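PDB 1Y9K: IAA acetyltransferase, which probably transfers an acetyl group to an amino group of its substrate, as a member of the GNAT family of N-acetyltransferases. Local coordinates for residues A[85-90]-A[96-101]; A[52-55]-A[61-64]; A[38-43]-A[91-96]; A[108-113]-A[147-152]. One frame throughout, in Å; residues are numbered along the deposited sequence.

Contact 1 of 4, residues A[85-90]-A[96-101]; sequences HAVETA and SKLEVG
Leu98 reaches from its strand to helix 85-90 with both methyls. CD2 rests on Val87, 3.8 Å from Val87 CG2 and 3.9 Å from Val87 CA, so it touches the helix backbone as well as a branch. The two side chains meet at a slant. The other methyl, Leu98 CD1, lies 4.1 Å from Ala90 CB, one turn further along from Ala86, whose backbone also borders the leucine. With CG of Leu98 anti to its own N, chi1 -171° carries the branch toward the helix, between Val87 and Ala90; the segment axes come within 9.3 Å. Polar bonds stay within each element. On the far side of the helix, His85 O accepts from Thr89 N and, from the other face of its plane, from Thr89 OG1 at 2.7 Å; Thr89 OG1 also bonds to Tyr52 OH. On the strand, Lys97 NZ bridges to the anti lone pair of Glu99 OE2 at 3.0 Å, with its side chain turned off the helix. This is the helix-to-second-strand half of a beta-alpha-beta crossover. Helix 78-92 lies over strands 61-69 and 97-103, with Ala86 on Ile64 and Val87 also on Met151 of strand 141-152.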
loop_
_atom_site.group_PDB
_atom_site.type_symbol
_atom_site.label_atom_id
_atom_site.label_comp_id
_atom_site.label_asym_id
_atom_site.label_seq_id
_atom_site.Cartn_x
_atom_site.Cartn_y
_atom_site.Cartn_z
ATOM N N HIS A 85 -1.087 -3.731 10.866
ATOM C CA HIS A 85 -1.357 -5.131 10.500
ATOM C C HIS A 85 -0.360 -5.691 9.482
ATOM O O HIS A 85 0.057 -6.849 9.599
ATOM C CB HIS A 85 -2.789 -5.286 9.979
ATOM C CG HIS A 85 -3.269 -6.706 9.896
ATOM N ND1 HIS A 85 -2.814 -7.598 8.947
ATOM C CD2 HIS A 85 -4.206 -7.372 10.613
ATOM C CE1 HIS A 85 -3.434 -8.755 9.094
ATOM N NE2 HIS A 85 -4.286 -8.644 10.097
ATOM N N ALA A 86 0.009 -4.879 8.490
ATOM C CA ALA A 86 1.053 -5.250 7.532
ATOM C C ALA A 86 2.389 -5.548 8.227
ATOM O O ALA A 86 3.031 -6.565 7.928
ATOM C CB ALA A 86 1.222 -4.172 6.468
ATOM N N VAL A 87 2.788 -4.662 9.151
ATOM C CA VAL A 87 4.019 -4.813 9.938
ATOM C C VAL A 87 4.006 -6.136 10.715
ATOM O O VAL A 87 4.975 -6.908 10.654
ATOM C CB VAL A 87 4.234 -3.612 10.922
ATOM C CG1 VAL A 87 5.388 -3.875 11.896
ATOM C CG2 VAL A 87 4.461 -2.294 10.159
ATOM N N GLU A 88 2.903 -6.392 11.428
ATOM C CA GLU A 88 2.740 -7.616 12.215
ATOM C C GLU A 88 2.726 -8.876 11.357
ATOM O O GLU A 88 3.303 -9.890 11.732
ATOM C CB GLU A 88 1.487 -7.552 13.105
ATOM C CG GLU A 88 1.638 -6.623 14.314
ATOM C CD GLU A 88 2.989 -6.780 15.019
ATOM O OE1 GLU A 88 3.233 -7.865 15.597
ATOM O OE2 GLU A 88 3.803 -5.820 14.991
ATOM N N THR A 89 2.074 -8.799 10.205
ATOM C CA THR A 89 2.033 -9.917 9.272
ATOM C C THR A 89 3.430 -10.233 8.744
ATOM O O THR A 89 3.800 -11.399 8.612
ATOM C CB THR A 89 1.066 -9.613 8.126
ATOM O OG1 THR A 89 -0.233 -9.377 8.676
ATOM C CG2 THR A 89 1.000 -10.763 7.136
ATOM N N ALA A 90 4.201 -9.184 8.477
ATOM C CA ALA A 90 5.548 -9.291 7.941
ATOM C C ALA A 90 6.559 -9.881 8.926
ATOM O O ALA A 90 7.423 -10.673 8.533
ATOM C CB ALA A 90 6.021 -7.919 7.413
ATOM N N SER A 96 12.739 -9.309 7.967
ATOM C CA SER A 96 13.462 -8.308 8.745
ATOM C C SER A 96 13.321 -6.887 8.167
ATOM O O SER A 96 13.720 -5.914 8.810
ATOM C CB SER A 96 14.940 -8.692 8.863
ATOM O OG SER A 96 15.581 -8.605 7.602
ATOM N N LYS A 97 12.749 -6.772 6.968
ATOM C CA LYS A 97 12.605 -5.477 6.299
ATOM C C LYS A 97 11.227 -5.352 5.636
ATOM O O LYS A 97 10.793 -6.250 4.912
ATOM C CB LYS A 97 13.726 -5.281 5.261
ATOM C CG LYS A 97 13.936 -3.839 4.805
ATOM C CD LYS A 97 15.106 -3.706 3.815
ATOM C CE LYS A 97 15.777 -2.333 3.933
ATOM N NZ LYS A 97 15.927 -1.622 2.614
ATOM N N LEU A 98 10.543 -4.241 5.912
ATOM C CA LEU A 98 9.298 -3.894 5.230
ATOM C C LEU A 98 9.456 -2.591 4.441
ATOM O O LEU A 98 9.945 -1.598 4.972
ATOM C CB LEU A 98 8.117 -3.810 6.214
ATOM C CG LEU A 98 6.702 -3.657 5.625
ATOM C CD1 LEU A 98 6.272 -4.839 4.735
ATOM C CD2 LEU A 98 5.679 -3.408 6.723
ATOM N N GLU A 99 9.060 -2.621 3.169
ATOM C CA GLU A 99 9.126 -1.453 2.290
ATOM C C GLU A 99 7.757 -1.022 1.775
ATOM O O GLU A 99 6.821 -1.821 1.654
ATOM C CB GLU A 99 10.077 -1.693 1.119
ATOM C CG GLU A 99 11.510 -2.039 1.569
ATOM C CD GLU A 99 12.499 -2.134 0.424
ATOM O OE1 GLU A 99 12.107 -2.501 -0.693
ATOM O OE2 GLU A 99 13.693 -1.848 0.642
ATOM N N VAL A 100 7.657 0.267 1.486
ATOM C CA VAL A 100 6.481 0.848 0.883
ATOM C C VAL A 100 6.943 2.012 0.001
ATOM O O VAL A 100 7.842 2.773 0.370
ATOM C CB VAL A 100 5.463 1.304 1.973
ATOM C CG1 VAL A 100 6.017 2.474 2.806
ATOM C CG2 VAL A 100 4.101 1.646 1.354
ATOM N N GLY A 101 6.338 2.128 -1.176
ATOM C CA GLY A 101 6.581 3.265 -2.056
ATOM C C GLY A 101 5.338 4.124 -2.095
ATOM O O GLY A 101 4.231 3.643 -1.823
#

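Contact 2 of 4, residues A[52-55]-A[61-64]; sequences YVLL and TMEI
Leu55 and Glu63 form the hydrogen-bonded pair of an antiparallel hairpin, each giving its N-H to the other's carbonyl. Leu55 N to Glu63 O measures 2.9 Å and Glu63 N to Leu55 O 2.8 Å. Both bonds are nearly straight, at 161° about the hydrogen. The second donor lies in the carbonyl plane of Leu55, whereas the first is tilted from that of Glu63. CA-H...O contacts accompany these bonds: Leu55 O, already accepting from Glu63 N, also lies 3.1 Å from Met62 CA, and Val53 O is 3.4 Å from Ile64 CA.

Apolar contacts belong to the face bearing Tyr52, Leu54, Met62 and Ile64. At the non-hydrogen-bonded pair, Leu54 and Ile64 run side by side in one direction, and Leu54 CD2 meets Ile64 CG1 at 3.7 Å. The other leucine methyl, CD1, touches Met62 CE, also at 3.7 Å. The bend of the Met62 chain at chi3 (-50°) brings that methyl round to a slanting encounter. Tyr52 CB borders Ile64 CG2 more loosely.

Charged and polar ends find partners elsewhere. Glu63 OE2, on the reverse face, makes a salt bridge with Arg148, and Tyr52 OH bonds to His85. The hairpin lies mid-sheet, between strands 38-43 and 97-103, with Tyr52, Met62 and Ile64 turned to helix 78-92.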
loop_
_atom_site.group_PDB
_atom_site.type_symbol
_atom_site.label_atom_id
_atom_site.label_comp_id
_atom_site.label_asym_id
_atom_site.label_seq_id
_atom_site.Cartn_x
_atom_site.Cartn_y
_atom_site.Cartn_z
ATOM N N TYR A 52 -4.682 -4.073 1.664
ATOM C CA TYR A 52 -3.257 -3.988 1.363
ATOM C C TYR A 52 -2.746 -5.306 0.755
ATOM O O TYR A 52 -3.315 -6.375 0.994
ATOM C CB TYR A 52 -2.433 -3.552 2.586
ATOM C CG TYR A 52 -2.221 -4.605 3.672
ATOM C CD1 TYR A 52 -1.244 -5.597 3.533
ATOM C CD2 TYR A 52 -2.973 -4.582 4.856
ATOM C CE1 TYR A 52 -1.030 -6.551 4.534
ATOM C CE2 TYR A 52 -2.766 -5.527 5.862
ATOM C CZ TYR A 52 -1.794 -6.506 5.688
ATOM O OH TYR A 52 -1.585 -7.443 6.664
ATOM N N VAL A 53 -1.698 -5.209 -0.056
ATOM C CA VAL A 53 -1.061 -6.360 -0.682
ATOM C C VAL A 53 0.412 -6.335 -0.272
ATOM O O VAL A 53 1.109 -5.326 -0.461
ATOM C CB VAL A 53 -1.192 -6.332 -2.241
ATOM C CG1 VAL A 53 -0.535 -7.551 -2.891
ATOM C CG2 VAL A 53 -2.639 -6.250 -2.661
ATOM N N LEU A 54 0.861 -7.450 0.311
ATOM C CA LEU A 54 2.266 -7.686 0.643
ATOM C C LEU A 54 2.907 -8.550 -0.423
ATOM O O LEU A 54 2.320 -9.533 -0.857
ATOM C CB LEU A 54 2.384 -8.381 1.995
ATOM C CG LEU A 54 2.196 -7.480 3.209
ATOM C CD1 LEU A 54 2.290 -8.282 4.489
ATOM C CD2 LEU A 54 3.224 -6.357 3.206
ATOM N N LEU A 55 4.098 -8.163 -0.872
ATOM C CA LEU A 55 4.872 -8.986 -1.795
ATOM C C LEU A 55 6.265 -9.226 -1.224
ATOM O O LEU A 55 6.900 -8.298 -0.727
ATOM C CB LEU A 55 4.960 -8.316 -3.163
ATOM C CG LEU A 55 5.654 -9.049 -4.319
ATOM C CD1 LEU A 55 4.862 -10.279 -4.738
ATOM C CD2 LEU A 55 5.880 -8.121 -5.506
ATOM N N THR A 61 12.630 -9.630 2.881
ATOM C CA THR A 61 11.990 -8.350 2.620
ATOM C C THR A 61 10.594 -8.522 2.025
ATOM O O THR A 61 10.410 -9.242 1.039
ATOM C CB THR A 61 12.855 -7.483 1.661
ATOM O OG1 THR A 61 14.192 -7.400 2.166
ATOM C CG2 THR A 61 12.294 -6.073 1.527
HETATM N N MSE A 62 9.618 -7.851 2.630
HETATM C CA MSE A 62 8.319 -7.651 1.997
HETATM C C MSE A 62 8.099 -6.171 1.656
HETATM O O MSE A 62 8.672 -5.269 2.289
HETATM C CB MSE A 62 7.170 -8.216 2.851
HETATM C CG MSE A 62 7.121 -9.766 2.868
HETATM SE SE MSE A 62 5.706 -10.613 3.633
HETATM C CE MSE A 62 5.551 -9.863 5.195
ATOM N N GLU A 63 7.287 -5.936 0.629
ATOM C CA GLU A 63 6.861 -4.605 0.279
ATOM C C GLU A 63 5.345 -4.512 0.226
ATOM O O GLU A 63 4.690 -5.396 -0.324
ATOM C CB GLU A 63 7.427 -4.200 -1.074
ATOM C CG GLU A 63 7.113 -2.748 -1.419
ATOM C CD GLU A 63 7.859 -2.243 -2.634
ATOM O OE1 GLU A 63 8.868 -2.869 -3.045
ATOM O OE2 GLU A 63 7.426 -1.201 -3.173
ATOM N N ILE A 64 4.802 -3.433 0.790
ATOM C CA ILE A 64 3.398 -3.072 0.597
ATOM C C ILE A 64 3.208 -2.499 -0.810
ATOM O O ILE A 64 3.555 -1.345 -1.074
ATOM C CB ILE A 64 2.898 -2.087 1.668
ATOM C CG1 ILE A 64 3.133 -2.679 3.068
ATOM C CG2 ILE A 64 1.422 -1.812 1.456
ATOM C CD1 ILE A 64 3.086 -1.677 4.216
#

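Contact 3 of 4, residues A[38-43]-A[91-96]; sequences LTYVAK and KGYGMS
Tyr93 overlaps Leu38 with one corner of its ring: Leu38 CD1 stands 3.7 Å from Tyr93 CE1 and 3.8 Å from Tyr93 CZ, on an oblique line to the ring. The tyrosine sits at the Schellman motif that ends helix 78-92, and the contact ties that helix end to strand 38-43 of the GNAT fold's sheet. The two side chains approach from opposite directions, and the nearest CA atoms, those of Leu38 and Tyr93, are 11.2 Å apart.

Tyr40, two residues along the same face of the strand, supplies the second touch. Its hydroxyl arrives at the edge of the Tyr93 ring, close to the ring plane, and the nearest pair is Tyr40 OH to Tyr93 CE1 at 3.6 Å. No hydrogen bond crosses the contact; the hydroxyl meets a ring carbon. Tyr40 CG lies beside the backbone N (chi1 -58°), a setting that sends the ring along toward the helix end. The ring also meets that of Tyr52 on the adjacent strand, at about 15° between planes, which probably helps to hold it. Leu38 and Tyr40 are in addition touched by Arg9 of strand 6-10.

Tyr93 directly precedes the residue at which the helix stops. Gly94 takes a positive phi (86°), where a CB would run into the preceding carbonyl oxygen, and the chain turns there toward Met95. Two backbone bonds return into the last turn. One probably runs from Met95 N to Ala90 O; in the other, Gly94 N donates to Lys91 O at 2.8 Å.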
loop_
_atom_site.group_PDB
_atom_site.type_symbol
_atom_site.label_atom_id
_atom_site.label_comp_id
_atom_site.label_asym_id
_atom_site.label_seq_id
_atom_site.Cartn_x
_atom_site.Cartn_y
_atom_site.Cartn_z
ATOM N N LEU A 38 0.285 -11.413 -1.141
ATOM C CA LEU A 38 -0.704 -11.744 -0.124
ATOM C C LEU A 38 -1.585 -10.534 0.131
ATOM O O LEU A 38 -1.088 -9.463 0.487
ATOM C CB LEU A 38 -0.023 -12.177 1.187
ATOM C CG LEU A 38 1.118 -13.201 1.163
ATOM C CD1 LEU A 38 1.949 -13.140 2.448
ATOM C CD2 LEU A 38 0.594 -14.611 0.936
ATOM N N THR A 39 -2.893 -10.717 -0.040
ATOM C CA THR A 39 -3.857 -9.631 0.071
ATOM C C THR A 39 -4.693 -9.745 1.343
ATOM O O THR A 39 -5.268 -10.790 1.625
ATOM C CB THR A 39 -4.790 -9.590 -1.151
ATOM O OG1 THR A 39 -4.015 -9.654 -2.354
ATOM C CG2 THR A 39 -5.624 -8.322 -1.151
ATOM N N TYR A 40 -4.746 -8.655 2.105
ATOM C CA TYR A 40 -5.571 -8.575 3.305
ATOM C C TYR A 40 -6.590 -7.453 3.146
ATOM O O TYR A 40 -6.265 -6.396 2.611
ATOM C CB TYR A 40 -4.699 -8.361 4.550
ATOM C CG TYR A 40 -3.659 -9.445 4.745
ATOM C CD1 TYR A 40 -2.555 -9.540 3.890
ATOM C CD2 TYR A 40 -3.773 -10.373 5.782
ATOM C CE1 TYR A 40 -1.596 -10.530 4.045
ATOM C CE2 TYR A 40 -2.814 -11.374 5.952
ATOM C CZ TYR A 40 -1.729 -11.445 5.070
ATOM O OH TYR A 40 -0.771 -12.432 5.212
ATOM N N VAL A 41 -7.824 -7.684 3.585
ATOM C CA VAL A 41 -8.846 -6.636 3.507
ATOM C C VAL A 41 -9.331 -6.171 4.881
ATOM O O VAL A 41 -9.290 -6.924 5.844
ATOM C CB VAL A 41 -10.047 -7.018 2.590
ATOM C CG1 VAL A 41 -9.574 -7.286 1.170
ATOM C CG2 VAL A 41 -10.838 -8.218 3.156
ATOM N N ALA A 42 -9.767 -4.915 4.951
ATOM C CA ALA A 42 -10.425 -4.369 6.135
ATOM C C ALA A 42 -11.935 -4.290 5.887
ATOM O O ALA A 42 -12.380 -3.817 4.831
ATOM C CB ALA A 42 -9.865 -3.001 6.474
ATOM N N LYS A 43 -12.716 -4.765 6.858
ATOM C CA LYS A 43 -14.179 -4.716 6.771
ATOM C C LYS A 43 -14.783 -3.908 7.915
ATOM O O LYS A 43 -14.340 -4.037 9.058
ATOM C CB LYS A 43 -14.766 -6.131 6.768
ATOM C CG LYS A 43 -14.113 -7.073 5.782
ATOM C CD LYS A 43 -14.923 -8.332 5.600
ATOM C CE LYS A 43 -14.161 -9.318 4.732
ATOM N NZ LYS A 43 -15.062 -10.272 4.034
ATOM N N LYS A 91 6.461 -9.480 10.194
ATOM C CA LYS A 91 7.234 -10.108 11.271
ATOM C C LYS A 91 6.896 -11.589 11.329
ATOM O O LYS A 91 7.787 -12.438 11.325
ATOM C CB LYS A 91 6.926 -9.463 12.625
ATOM C CG LYS A 91 7.457 -8.058 12.800
ATOM C CD LYS A 91 6.930 -7.442 14.088
ATOM C CE LYS A 91 7.539 -6.059 14.331
ATOM N NZ LYS A 91 6.683 -5.231 15.249
ATOM N N GLY A 92 5.595 -11.879 11.365
ATOM C CA GLY A 92 5.068 -13.243 11.374
ATOM C C GLY A 92 5.689 -14.159 10.336
ATOM O O GLY A 92 5.945 -15.331 10.621
ATOM N N TYR A 93 5.938 -13.626 9.139
ATOM C CA TYR A 93 6.551 -14.399 8.052
ATOM C C TYR A 93 8.076 -14.529 8.148
ATOM O O TYR A 93 8.708 -15.167 7.305
ATOM C CB TYR A 93 6.109 -13.863 6.684
ATOM C CG TYR A 93 4.742 -14.379 6.277
ATOM C CD1 TYR A 93 3.614 -13.565 6.363
ATOM C CD2 TYR A 93 4.570 -15.700 5.835
ATOM C CE1 TYR A 93 2.351 -14.039 6.008
ATOM C CE2 TYR A 93 3.311 -16.187 5.479
ATOM C CZ TYR A 93 2.206 -15.347 5.569
ATOM O OH TYR A 93 0.958 -15.809 5.212
ATOM N N GLY A 94 8.662 -13.933 9.184
ATOM C CA GLY A 94 10.100 -14.017 9.409
ATOM C C GLY A 94 10.919 -12.975 8.667
ATOM O O GLY A 94 12.146 -13.093 8.584
HETATM N N MSE A 95 10.253 -11.953 8.128
HETATM C CA MSE A 95 10.944 -10.850 7.448
HETATM C C MSE A 95 11.647 -9.910 8.433
HETATM O O MSE A 95 11.207 -9.737 9.583
HETATM C CB MSE A 95 9.983 -10.048 6.544
HETATM C CG MSE A 95 9.135 -10.892 5.581
HETATM SE SE MSE A 95 10.028 -11.639 4.214
HETATM C CE MSE A 95 10.234 -13.301 4.811
ATOM N N SER A 96 12.739 -9.309 7.967
ATOM C CA SER A 96 13.462 -8.308 8.745
ATOM C C SER A 96 13.321 -6.887 8.167
ATOM O O SER A 96 13.720 -5.914 8.810
ATOM C CB SER A 96 14.940 -8.692 8.863
ATOM O OG SER A 96 15.581 -8.605 7.602
#

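Contact 4 of 4, residues A[108-113]-A[147-152]; sequences SQLALY and IRLAME
Leu110 and Tyr113 sit on a helix segment that runs almost parallel to the strand bearing Ile147 and Leu149, their N-to-C directions 14° apart. The segment axes come within 10.6 Å, and the closest CA atoms are those of Tyr113 and Leu149. In the GNAT fold this is the helix after strand 97-103, here 107-115, packed on the sheet where strand 141-152 adds itself antiparallel to that strand.

The contact is wholly apolar. Leu110 sets one methyl, CD2, against two strand residues that point to the same side, Ile147 and Leu149: it lies 3.9 Å from Ile147 CG2 and 4.2 Å from Leu149 CD1. The leucine leaves the helix neither toward nor away from the strand, and only its branched end turns in; it crosses Ile147 at about a right angle. Arg148, between the two receiving residues, has its CB directed away from the helix.

Leu149 divides its methyls between the helix residues. While CD1 faces Leu110 and, obliquely, the Tyr113 ring, CD2 is pressed against the first carbon of the tyrosine side chain, 3.8 Å from Tyr113 CB. These two side chains also cross nearly at right angles. Val100 of strand 97-103 and Phe118 likewise border Tyr113, while Ile120 of strand 119-124 touches Leu149.

The tyrosine ring folds back close to its own helix. A chi2 of -26° turns one ring face toward the preceding turn, where Gln109 O sits 3.2 Å above the plane, offset toward the rim.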
loop_
_atom_site.group_PDB
_atom_site.type_symbol
_atom_site.label_atom_id
_atom_site.label_comp_id
_atom_site.label_asym_id
_atom_site.label_seq_id
_atom_site.Cartn_x
_atom_site.Cartn_y
_atom_site.Cartn_z
ATOM N N SER A 108 0.431 13.342 2.413
ATOM C CA SER A 108 -0.296 12.806 3.561
ATOM C C SER A 108 0.094 11.345 3.871
ATOM O O SER A 108 0.162 10.951 5.041
ATOM C CB SER A 108 -1.814 12.950 3.367
ATOM O OG SER A 108 -2.505 11.869 3.988
ATOM N N GLN A 109 0.344 10.557 2.829
ATOM C CA GLN A 109 0.883 9.204 3.004
ATOM C C GLN A 109 2.322 9.217 3.510
ATOM O O GLN A 109 2.681 8.417 4.377
ATOM C CB GLN A 109 0.791 8.386 1.709
ATOM C CG GLN A 109 -0.614 8.305 1.144
ATOM C CD GLN A 109 -0.819 7.124 0.225
ATOM O OE1 GLN A 109 -1.881 6.486 0.252
ATOM N NE2 GLN A 109 0.186 6.813 -0.593
ATOM N N LEU A 110 3.137 10.125 2.965
ATOM C CA LEU A 110 4.504 10.341 3.464
ATOM C C LEU A 110 4.565 10.600 4.979
ATOM O O LEU A 110 5.400 10.015 5.667
ATOM C CB LEU A 110 5.210 11.473 2.712
ATOM C CG LEU A 110 5.638 11.265 1.257
ATOM C CD1 LEU A 110 6.236 12.558 0.687
ATOM C CD2 LEU A 110 6.616 10.111 1.135
ATOM N N ALA A 111 3.691 11.473 5.487
ATOM C CA ALA A 111 3.587 11.713 6.930
ATOM C C ALA A 111 3.129 10.463 7.687
ATOM O O ALA A 111 3.727 10.111 8.711
ATOM C CB ALA A 111 2.651 12.894 7.230
ATOM N N LEU A 112 2.078 9.807 7.184
ATOM C CA LEU A 112 1.541 8.585 7.793
ATOM C C LEU A 112 2.598 7.479 7.935
ATOM O O LEU A 112 2.818 6.965 9.031
ATOM C CB LEU A 112 0.328 8.065 7.009
ATOM C CG LEU A 112 -0.357 6.793 7.545
ATOM C CD1 LEU A 112 -1.053 7.064 8.883
ATOM C CD2 LEU A 112 -1.339 6.195 6.530
ATOM N N TYR A 113 3.246 7.124 6.829
ATOM C CA TYR A 113 4.275 6.087 6.829
ATOM C C TYR A 113 5.380 6.363 7.833
ATOM O O TYR A 113 5.780 5.467 8.580
ATOM C CB TYR A 113 4.864 5.893 5.422
ATOM C CG TYR A 113 3.856 5.430 4.384
ATOM C CD1 TYR A 113 2.716 4.714 4.755
ATOM C CD2 TYR A 113 4.055 5.686 3.033
ATOM C CE1 TYR A 113 1.774 4.287 3.794
ATOM C CE2 TYR A 113 3.134 5.262 2.067
ATOM C CZ TYR A 113 1.996 4.565 2.458
ATOM O OH TYR A 113 1.088 4.150 1.520
ATOM N N ILE A 147 8.718 7.748 -4.149
ATOM C CA ILE A 147 9.533 7.846 -2.946
ATOM C C ILE A 147 9.515 6.484 -2.250
ATOM O O ILE A 147 8.444 5.904 -2.016
ATOM C CB ILE A 147 9.034 8.977 -1.982
ATOM C CG1 ILE A 147 8.881 10.328 -2.713
ATOM C CG2 ILE A 147 9.927 9.090 -0.752
ATOM C CD1 ILE A 147 10.052 10.771 -3.559
ATOM N N ARG A 148 10.703 5.978 -1.935
ATOM C CA ARG A 148 10.871 4.637 -1.377
ATOM C C ARG A 148 11.154 4.758 0.113
ATOM O O ARG A 148 12.009 5.557 0.537
ATOM C CB ARG A 148 12.029 3.899 -2.067
ATOM C CG ARG A 148 11.961 3.834 -3.600
ATOM C CD ARG A 148 10.926 2.824 -4.052
ATOM N NE ARG A 148 11.324 1.457 -3.703
ATOM C CZ ARG A 148 10.490 0.420 -3.611
ATOM N NH1 ARG A 148 9.185 0.589 -3.843
ATOM N NH2 ARG A 148 10.963 -0.791 -3.286
ATOM N N LEU A 149 10.422 3.980 0.904
ATOM C CA LEU A 149 10.569 3.998 2.350
ATOM C C LEU A 149 10.755 2.576 2.865
ATOM O O LEU A 149 10.309 1.606 2.239
ATOM C CB LEU A 149 9.357 4.662 3.039
ATOM C CG LEU A 149 8.899 6.102 2.757
ATOM C CD1 LEU A 149 7.904 6.177 1.588
ATOM C CD2 LEU A 149 8.270 6.688 4.009
ATOM N N ALA A 150 11.420 2.453 4.007
ATOM C CA ALA A 150 11.719 1.144 4.564
ATOM C C ALA A 150 11.706 1.157 6.075
ATOM O O ALA A 150 11.906 2.187 6.722
ATOM C CB ALA A 150 13.049 0.631 4.048
HETATM N N MSE A 151 11.476 -0.021 6.624
HETATM C CA MSE A 151 11.360 -0.223 8.043
HETATM C C MSE A 151 12.093 -1.528 8.386
HETATM O O MSE A 151 11.888 -2.568 7.732
HETATM C CB MSE A 151 9.880 -0.352 8.377
HETATM C CG MSE A 151 9.543 -0.157 9.818
HETATM SE SE MSE A 151 7.863 -0.691 10.155
HETATM C CE MSE A 151 7.696 -0.064 11.810
ATOM N N GLU A 152 12.957 -1.477 9.394
ATOM C CA GLU A 152 13.543 -2.702 9.920
ATOM C C GLU A 152 12.596 -3.310 10.946
ATOM O O GLU A 152 12.114 -2.620 11.840
ATOM C CB GLU A 152 14.954 -2.465 10.469
ATOM C CG GLU A 152 16.036 -2.939 9.487
ATOM C CD GLU A 152 17.215 -1.971 9.317
ATOM O OE1 GLU A 152 17.652 -1.329 10.307
ATOM O OE2 GLU A 152 17.727 -1.867 8.175
#

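How the contacts relate
Contacts 1 and 2 lie in the buried core, whereas contact 4 is partly buried and contact 3 reaches the surface at the exposed Tyr93. All four involve one mixed sheet. Contacts 1 and 3 both draw on helix 78-92, one through its last turns, the other at the residue just after its end. Contact 2 differs in chemistry: strand pairing gives it backbone bonds, while the others have no hydrogen bond across them and rest on van der Waals contact, mostly between side chains. Strand 97-103 links contact 1 on either side, by Glu99 O to Ile64 N (2.7 Å) in contact 2 and by Leu98 O to Met151 N (2.7 Å) in contact 4. Contacts 3 and 4 are farthest apart, about 17 Å between centres.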